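Local coordinates for protein Poly(A) ribonuclease POP2 (Saccharomyces cerevisiae, PDB 1UOC) that acts as a 3'-exoribonuclease with a preference for poly(A), the probable catalytic component of the CCR4-NOT complex that deadenylates mRNA, at residues Ser265-Lys268 with Thr273-Ala276; Leu202-Ile207 with Ala233-Leu238; Tyr227-Leu232 with Ser251-Leu256; Gly149-Met152 with Thr157-Thr160. All blocks are in the same frame, centred on the assembly; numbering follows the deposited sequence.

Interaction 1: Ser265-Lys268 with Thr273-Ala276; sequences SMHK and TDFA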
# COMPACT_ATOMS: atom_id res chain seq x y z
N SER A 265 11.68 -17.93 -2.04
CA SER A 265 12.89 -17.66 -1.28
C SER A 265 12.89 -18.24 0.13
O SER A 265 13.85 -18.06 0.88
CB SER A 265 13.12 -16.15 -1.17
OG SER A 265 13.14 -15.53 -2.44
N MET A 266 11.83 -18.95 0.50
CA MET A 266 11.72 -19.48 1.85
C MET A 266 12.15 -18.35 2.77
O MET A 266 12.93 -18.54 3.70
CB MET A 266 12.59 -20.72 2.03
CG MET A 266 12.03 -21.96 1.36
SD MET A 266 12.70 -23.50 2.03
CE MET A 266 11.33 -24.03 3.12
N HIS A 267 11.62 -17.17 2.47
CA HIS A 267 11.86 -15.93 3.19
C HIS A 267 13.32 -15.61 3.49
O HIS A 267 13.62 -14.94 4.48
CB HIS A 267 11.03 -15.91 4.48
CG HIS A 267 11.66 -16.64 5.62
ND1 HIS A 267 11.71 -18.01 5.71
CD2 HIS A 267 12.30 -16.18 6.72
CE1 HIS A 267 12.35 -18.37 6.80
NE2 HIS A 267 12.72 -17.27 7.44
N LYS A 268 14.23 -16.05 2.62
CA LYS A 268 15.65 -15.79 2.83
C LYS A 268 16.27 -14.96 1.71
O LYS A 268 15.84 -15.04 0.55
CB LYS A 268 16.44 -17.10 2.93
CG LYS A 268 15.96 -18.05 4.01
CD LYS A 268 16.16 -17.48 5.39
CE LYS A 268 15.81 -18.50 6.46
NZ LYS A 268 16.01 -17.95 7.83
N THR A 273 20.39 -14.89 5.02
CA THR A 273 19.76 -13.97 5.97
C THR A 273 18.24 -14.00 5.81
O THR A 273 17.72 -14.20 4.72
CB THR A 273 20.26 -12.52 5.75
OG1 THR A 273 21.63 -12.42 6.15
CG2 THR A 273 19.43 -11.54 6.56
N ASP A 274 17.53 -13.81 6.92
CA ASP A 274 16.07 -13.81 6.93
C ASP A 274 15.53 -12.42 6.56
O ASP A 274 16.12 -11.40 6.92
CB ASP A 274 15.58 -14.21 8.32
CG ASP A 274 14.07 -14.38 8.39
OD1 ASP A 274 13.62 -15.41 8.93
OD2 ASP A 274 13.32 -13.48 7.94
N PHE A 275 14.42 -12.39 5.82
CA PHE A 275 13.78 -11.14 5.41
C PHE A 275 13.48 -10.25 6.62
O PHE A 275 13.59 -9.03 6.54
CB PHE A 275 12.44 -11.41 4.69
CG PHE A 275 12.58 -11.80 3.24
CD1 PHE A 275 11.44 -12.12 2.50
CD2 PHE A 275 13.82 -11.84 2.61
CE1 PHE A 275 11.54 -12.49 1.15
CE2 PHE A 275 13.93 -12.20 1.26
CZ PHE A 275 12.78 -12.53 0.54
N ALA A 276 13.09 -10.89 7.72
CA ALA A 276 12.74 -10.19 8.95
C ALA A 276 13.76 -9.13 9.32
O ALA A 276 13.41 -8.13 9.96
CB ALA A 276 12.59 -11.19 10.08
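In the loop after helix 247-264 the chain doubles back, and Lys268 and Asp274 join its two arms in a single beta bridge, their CA atoms 4.6 Å apart. A type I' turn from Ser265 to Lys268 leads into it, overlapping the Schellman motif at Met266 that ends the helix. One hydrogen bond secures the pairing: Phe275 N donates to His267 O over 3.0 Å, at 160°. The Phe275 ring lies beneath the peptide it has bonded. With Phe275 CG set beside the backbone N (chi1 -81°), the ring turns back so that His267 CA stands 4.1 Å from its centroid in a CH-pi contact over the face, while Ser265 CB meets Phe275 CZ at 4.0 Å. Its further neighbours are Phe269 and, on helix 200-207, Val203 and Ile207. Asp274 forms an Asx turn, OD2 accepting from Ala276 N at 2.6 Å. An alanine in place of Phe275 is likely to leave the His267 peptide without its aromatic floor and open a gap against helix 200-207. Lys268 NZ makes at most a long, uncertain salt bridge to Asp274 OD1, so backbone bonding and ring packing probably hold this surface loop more than charge does.

Interaction 2: Leu202-Ile207 with Ala233-Leu238; sequences LVYKII and ADELGL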
# COMPACT_ATOMS: atom_id res chain seq x y z
N LEU A 202 12.21 -2.29 -0.99
CA LEU A 202 13.50 -2.42 -0.33
C LEU A 202 13.98 -3.88 -0.30
O LEU A 202 15.14 -4.16 -0.58
CB LEU A 202 13.39 -1.82 1.07
CG LEU A 202 14.60 -1.85 1.99
CD1 LEU A 202 14.63 -3.18 2.70
CD2 LEU A 202 15.88 -1.60 1.20
N VAL A 203 13.10 -4.82 0.03
CA VAL A 203 13.49 -6.22 0.07
C VAL A 203 14.01 -6.67 -1.31
O VAL A 203 15.01 -7.39 -1.40
CB VAL A 203 12.30 -7.15 0.46
CG1 VAL A 203 12.72 -8.61 0.38
CG2 VAL A 203 11.83 -6.83 1.87
N TYR A 204 13.33 -6.22 -2.36
CA TYR A 204 13.70 -6.56 -3.72
C TYR A 204 14.98 -5.85 -4.14
O TYR A 204 15.85 -6.45 -4.76
CB TYR A 204 12.55 -6.20 -4.67
CG TYR A 204 12.76 -6.57 -6.13
CD1 TYR A 204 13.13 -7.86 -6.50
CD2 TYR A 204 12.56 -5.63 -7.14
CE1 TYR A 204 13.29 -8.21 -7.84
CE2 TYR A 204 12.72 -5.96 -8.48
CZ TYR A 204 13.09 -7.25 -8.82
OH TYR A 204 13.24 -7.57 -10.15
N LYS A 205 15.10 -4.57 -3.79
CA LYS A 205 16.30 -3.83 -4.16
C LYS A 205 17.56 -4.50 -3.63
O LYS A 205 18.56 -4.56 -4.33
CB LYS A 205 16.26 -2.38 -3.66
CG LYS A 205 17.57 -1.63 -3.98
CD LYS A 205 17.45 -0.10 -3.92
CE LYS A 205 17.45 0.44 -2.50
NZ LYS A 205 16.29 -0.08 -1.71
N ILE A 206 17.52 -5.01 -2.41
CA ILE A 206 18.72 -5.64 -1.89
C ILE A 206 18.90 -7.05 -2.44
O ILE A 206 20.00 -7.58 -2.44
CB ILE A 206 18.78 -5.63 -0.33
CG1 ILE A 206 18.14 -6.88 0.25
CG2 ILE A 206 18.09 -4.38 0.20
CD1 ILE A 206 18.48 -7.05 1.72
N ILE A 207 17.82 -7.66 -2.92
CA ILE A 207 17.94 -8.99 -3.51
C ILE A 207 18.51 -8.75 -4.90
O ILE A 207 19.54 -9.30 -5.28
CB ILE A 207 16.58 -9.71 -3.69
CG1 ILE A 207 16.05 -10.23 -2.36
CG2 ILE A 207 16.73 -10.85 -4.69
CD1 ILE A 207 14.71 -10.94 -2.48
N ALA A 233 7.12 -7.96 -10.69
CA ALA A 233 6.00 -8.83 -11.04
C ALA A 233 6.31 -9.65 -12.30
O ALA A 233 5.92 -10.81 -12.40
CB ALA A 233 4.74 -8.01 -11.24
N ASP A 234 7.02 -9.05 -13.26
CA ASP A 234 7.37 -9.79 -14.47
C ASP A 234 8.30 -10.95 -14.15
O ASP A 234 8.05 -12.08 -14.58
CB ASP A 234 8.04 -8.87 -15.50
CG ASP A 234 7.08 -7.87 -16.09
OD1 ASP A 234 5.90 -8.24 -16.29
OD2 ASP A 234 7.51 -6.73 -16.38
N GLU A 235 9.36 -10.69 -13.40
CA GLU A 235 10.31 -11.74 -13.04
C GLU A 235 9.63 -12.90 -12.32
O GLU A 235 10.12 -14.03 -12.36
CB GLU A 235 11.43 -11.20 -12.15
CG GLU A 235 12.28 -10.11 -12.76
CD GLU A 235 13.53 -9.85 -11.95
OE1 GLU A 235 14.24 -8.87 -12.25
OE2 GLU A 235 13.81 -10.64 -11.01
N LEU A 236 8.54 -12.63 -11.64
CA LEU A 236 7.84 -13.69 -10.94
C LEU A 236 6.86 -14.35 -11.90
O LEU A 236 6.20 -15.34 -11.58
CB LEU A 236 7.10 -13.14 -9.72
CG LEU A 236 8.00 -12.75 -8.55
CD1 LEU A 236 7.25 -11.83 -7.59
CD2 LEU A 236 8.47 -14.01 -7.85
N GLY A 237 6.78 -13.78 -13.10
CA GLY A 237 5.91 -14.32 -14.13
C GLY A 237 4.43 -14.05 -13.98
O GLY A 237 3.61 -14.92 -14.29
N LEU A 238 4.07 -12.85 -13.52
CA LEU A 238 2.66 -12.48 -13.37
C LEU A 238 2.21 -11.75 -14.62
O LEU A 238 2.81 -10.75 -15.02
CB LEU A 238 2.47 -11.58 -12.15
CG LEU A 238 2.37 -12.26 -10.79
CD1 LEU A 238 2.86 -11.30 -9.72
CD2 LEU A 238 0.92 -12.70 -10.53
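Tyr204 and Glu235 carry the whole of this contact, reaching across from helices whose backbones stay well apart: the nearest CA atoms, those of Tyr204 and Ala233, are 10.9 Å from each other. The phenol is the packed half. Tyr204 CG stands opposite the backbone N (chi1 -177°), which carries the ring off helix 200-207 and against Thr231 and Leu232 of helix 229-235, where it is buried. It is mainly the hydroxyl that meets Glu235: Glu235 OE1 lies at the ring edge, in its plane, 2.7 Å from Tyr204 OH. The carboxylate is turned 71° from the ring, and its second oxygen, OE2, sits 3.2 Å from the same OH at a poor angle for bonding.

Glu235 belongs to the last turn of helix 229-235, which closes in a Schellman motif. Gly237 takes up positive phi (76°), Leu238 N bonds back to Ala233 O at 3.0 Å, and Gly237 N reaches Asp234 O at 2.6 Å. Leu236 and Leu238, on either side of Gly237, pack on helix 247-264, while Asp234 forms a salt bridge with Arg240.

The loose side is that of Glu235 itself. The residue is exposed, and its side chain runs out extended beyond CG, with the two segments burying just 78 Å² between them. Gln208, which follows Ile207, makes a weak hydrogen bond from NE2 to Tyr204 OH.

Interaction 3: Tyr227-Leu232 with Ser251-Leu256; sequences YSLTTL and SLLMLL
Leu229 does the reaching in the apolar part of this contact, its two methyls spread over Leu253 and Met254 of helix 247-264. Its CD1 lies 4.0 Å from Leu253 CD2 and almost as close to CB and CG of the same leucine, alongside the chain rather than end-on, since the two leucines slide past each other in opposite directions; it also comes within 4.5 Å of Met254 CB. Leu229 CD2 rests 4.0 Å from Met254 CA, against the backbone of the helix. CG lies roughly anti to the backbone N (chi1 -150°), which directs the branch to the partner helix; the CA atoms of Leu229 and Met254 come within 7.0 Å.

No polar bond is made between the two segments; those within each are helical. Ser228 is the N-cap of helix 229-235: its OG accepts from Thr231 N at 3.1 Å, though the placement of OG is less certain, and its carbonyl O receives Leu232 N.

Leu229 and Met254 both lie beside the probable metal site of this DEDD-type nuclease domain, the former about 4 Å from the side chain of Gln250 and the latter about 4 Å from that of Ser44, both predicted metal ligands. With only buried apolar contacts joining these two segments, shape and the exclusion of water, rather than directional bonds, probably set their spacing next to that site.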
# COMPACT_ATOMS: atom_id res chain seq x y z
N TYR A 227 13.84 -1.56 -10.22
CA TYR A 227 13.25 -1.90 -8.93
C TYR A 227 11.76 -1.60 -8.86
O TYR A 227 11.18 -1.60 -7.77
CB TYR A 227 13.98 -1.15 -7.81
CG TYR A 227 15.46 -1.45 -7.75
CD1 TYR A 227 16.37 -0.47 -7.39
CD2 TYR A 227 15.95 -2.72 -8.06
CE1 TYR A 227 17.74 -0.73 -7.33
CE2 TYR A 227 17.31 -3.00 -8.01
CZ TYR A 227 18.21 -2.00 -7.64
OH TYR A 227 19.56 -2.27 -7.59
N SER A 228 11.13 -1.35 -10.01
CA SER A 228 9.70 -1.07 -10.02
C SER A 228 8.89 -2.33 -9.67
O SER A 228 9.37 -3.45 -9.83
CB SER A 228 9.26 -0.53 -11.38
OG SER A 228 9.12 -1.58 -12.33
N LEU A 229 7.68 -2.13 -9.17
CA LEU A 229 6.81 -3.23 -8.80
C LEU A 229 6.56 -4.06 -10.08
O LEU A 229 6.48 -5.29 -10.04
CB LEU A 229 5.48 -2.68 -8.27
CG LEU A 229 4.61 -3.40 -7.23
CD1 LEU A 229 3.16 -3.15 -7.59
CD2 LEU A 229 4.88 -4.90 -7.18
N THR A 230 6.45 -3.37 -11.21
CA THR A 230 6.19 -4.02 -12.49
C THR A 230 7.28 -5.01 -12.92
O THR A 230 6.97 -6.14 -13.30
CB THR A 230 5.96 -2.98 -13.61
OG1 THR A 230 4.77 -2.23 -13.32
CG2 THR A 230 5.79 -3.66 -14.95
N THR A 231 8.55 -4.60 -12.86
CA THR A 231 9.63 -5.51 -13.26
C THR A 231 9.74 -6.66 -12.28
O THR A 231 10.12 -7.77 -12.64
CB THR A 231 11.00 -4.76 -13.41
OG1 THR A 231 12.07 -5.59 -12.96
CG2 THR A 231 11.01 -3.46 -12.65
N LEU A 232 9.37 -6.41 -11.03
CA LEU A 232 9.41 -7.46 -10.03
C LEU A 232 8.31 -8.47 -10.36
O LEU A 232 8.53 -9.68 -10.33
CB LEU A 232 9.20 -6.87 -8.63
CG LEU A 232 9.36 -7.75 -7.38
CD1 LEU A 232 8.00 -8.04 -6.80
CD2 LEU A 232 10.10 -9.03 -7.69
N SER A 251 -2.26 -2.62 -5.10
CA SER A 251 -2.10 -3.20 -3.78
C SER A 251 -2.14 -4.71 -3.96
O SER A 251 -1.38 -5.44 -3.34
CB SER A 251 -3.20 -2.73 -2.80
OG SER A 251 -4.48 -3.23 -3.16
N LEU A 252 -3.01 -5.16 -4.86
CA LEU A 252 -3.14 -6.57 -5.15
C LEU A 252 -1.83 -7.16 -5.73
O LEU A 252 -1.37 -8.22 -5.29
CB LEU A 252 -4.30 -6.80 -6.13
CG LEU A 252 -4.40 -8.21 -6.73
CD1 LEU A 252 -4.48 -9.28 -5.64
CD2 LEU A 252 -5.63 -8.26 -7.64
N LEU A 253 -1.24 -6.47 -6.70
CA LEU A 253 -0.01 -6.94 -7.34
C LEU A 253 1.11 -7.03 -6.32
O LEU A 253 1.92 -7.96 -6.33
CB LEU A 253 0.40 -5.98 -8.48
CG LEU A 253 1.55 -6.43 -9.39
CD1 LEU A 253 1.23 -7.80 -9.98
CD2 LEU A 253 1.76 -5.41 -10.52
N MET A 254 1.15 -6.02 -5.45
CA MET A 254 2.14 -5.90 -4.39
C MET A 254 2.10 -7.12 -3.48
O MET A 254 3.12 -7.78 -3.26
CB MET A 254 1.80 -4.65 -3.58
CG MET A 254 2.92 -4.04 -2.78
SD MET A 254 2.33 -2.58 -1.90
CE MET A 254 1.83 -1.56 -3.28
N LEU A 255 0.92 -7.43 -2.95
CA LEU A 255 0.75 -8.57 -2.05
C LEU A 255 1.06 -9.93 -2.72
O LEU A 255 1.67 -10.81 -2.11
CB LEU A 255 -0.68 -8.58 -1.51
CG LEU A 255 -1.01 -9.61 -0.44
CD1 LEU A 255 -0.15 -9.33 0.80
CD2 LEU A 255 -2.50 -9.57 -0.11
N LEU A 256 0.61 -10.09 -3.96
CA LEU A 256 0.84 -11.32 -4.72
C LEU A 256 2.34 -11.52 -4.87
O LEU A 256 2.87 -12.61 -4.67
CB LEU A 256 0.20 -11.19 -6.11
CG LEU A 256 -1.01 -12.00 -6.55
CD1 LEU A 256 -1.78 -12.53 -5.36
CD2 LEU A 256 -1.88 -11.11 -7.45

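Interaction 4: Gly149-Met152 with Thr157-Thr160; sequences GLMM and TWIT
Leu150 and Trp158 face each other with CA atoms 8.6 Å apart, too wide for backbone pairing, where the chain has left helix 138-146 through Gly149 at positive phi and runs past strand 157-160. The indole bridges the gap. Trp158 NE1 donates to Leu150 O over 3.0 Å at 155°, the oxygen lying near the edge of the ring system while the nitrogen stands above the carbonyl plane, 45° out of it, so no lone pair is met squarely. Strand 157-160 is an inner strand of the mixed sheet of this RNase H-like fold, parallel to both 40-48 and 197-199, and its Trp158 side chain also packs on Val41, Ile43 and Phe197. Around the benzo ring, Leu150 CB touches Trp158 CZ2 at 3.7 Å. A glycine in place of Trp158 would probably leave the Leu150 carbonyl without its N-H partner and open a wide gap between the loop and the sheet. Met151 makes a Met-aromatic contact from an oblique direction: its chain, bent at chi2 and chi3, curls SD back to 3.4 Å from Trp158 CZ2 and 4.6 Å from the centroid of the six-membered ring. A bound xenon atom lies about 5 Å from the Met151 side chain.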
# COMPACT_ATOMS: atom_id res chain seq x y z
N GLY A 149 -8.71 -3.30 13.37
CA GLY A 149 -7.93 -4.40 13.90
C GLY A 149 -6.65 -4.56 13.11
O GLY A 149 -5.83 -5.41 13.42
N LEU A 150 -6.46 -3.73 12.08
CA LEU A 150 -5.25 -3.81 11.27
C LEU A 150 -4.07 -3.03 11.87
O LEU A 150 -2.91 -3.31 11.56
CB LEU A 150 -5.51 -3.28 9.85
CG LEU A 150 -6.43 -4.07 8.92
CD1 LEU A 150 -6.51 -3.41 7.57
CD2 LEU A 150 -5.88 -5.44 8.76
N MET A 151 -4.38 -2.05 12.72
CA MET A 151 -3.36 -1.21 13.34
C MET A 151 -2.96 -1.63 14.76
O MET A 151 -3.73 -2.25 15.48
CB MET A 151 -3.85 0.25 13.40
CG MET A 151 -4.52 0.76 12.13
SD MET A 151 -3.53 0.53 10.66
CE MET A 151 -2.17 1.65 10.93
N MET A 152 -1.74 -1.27 15.14
CA MET A 152 -1.21 -1.55 16.48
C MET A 152 -1.32 -3.00 16.90
O MET A 152 -1.61 -3.29 18.06
CB MET A 152 -1.93 -0.68 17.50
CG MET A 152 -1.70 0.80 17.30
SD MET A 152 -2.66 1.75 18.48
CE MET A 152 -3.49 2.88 17.42
N THR A 157 0.76 -8.16 9.41
CA THR A 157 1.95 -7.77 8.67
C THR A 157 1.57 -6.83 7.53
O THR A 157 0.81 -7.19 6.63
CB THR A 157 2.64 -9.01 8.08
OG1 THR A 157 3.02 -9.89 9.14
CG2 THR A 157 3.87 -8.63 7.28
N TRP A 158 2.09 -5.61 7.55
CA TRP A 158 1.80 -4.65 6.48
C TRP A 158 2.84 -4.74 5.39
O TRP A 158 4.03 -4.90 5.66
CB TRP A 158 1.74 -3.22 7.01
CG TRP A 158 0.46 -2.87 7.71
CD1 TRP A 158 0.14 -3.08 9.02
CD2 TRP A 158 -0.67 -2.20 7.14
NE1 TRP A 158 -1.11 -2.59 9.30
CE2 TRP A 158 -1.63 -2.04 8.16
CE3 TRP A 158 -0.97 -1.73 5.85
CZ2 TRP A 158 -2.87 -1.43 7.94
CZ3 TRP A 158 -2.21 -1.11 5.63
CH2 TRP A 158 -3.14 -0.97 6.67
N ILE A 159 2.39 -4.65 4.14
CA ILE A 159 3.25 -4.72 2.97
C ILE A 159 3.13 -3.42 2.20
O ILE A 159 2.01 -2.97 1.92
CB ILE A 159 2.83 -5.88 2.03
CG1 ILE A 159 2.83 -7.20 2.81
CG2 ILE A 159 3.77 -5.97 0.83
CD1 ILE A 159 4.19 -7.60 3.36
N THR A 160 4.26 -2.81 1.87
CA THR A 160 4.26 -1.54 1.17
C THR A 160 5.33 -1.53 0.09
O THR A 160 6.18 -2.42 0.04
CB THR A 160 4.55 -0.40 2.16
OG1 THR A 160 4.49 0.86 1.47
CG2 THR A 160 5.95 -0.57 2.77

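Interactions 3 and 4 are the buried pair, nearer the centre of the chain, and they touch where Met254 SD meets the backbone of Thr160 and Ile159. Interaction 3 is purely apolar, whereas interaction 4 adds an indole hydrogen bond and a sulfur contact to its packing. Further out, interaction 2 shares helix 229-235 with interaction 3, and the Tyr204 ring, against Leu232, carries the packing from one to the other. It is partly buried and meets through a phenol hydroxyl and a carboxylate. Interaction 1 is a surface contact joined by a backbone bridge and ring packing; its one buried ring, Phe275, reaches helix 200-207 and so joins it to interaction 2.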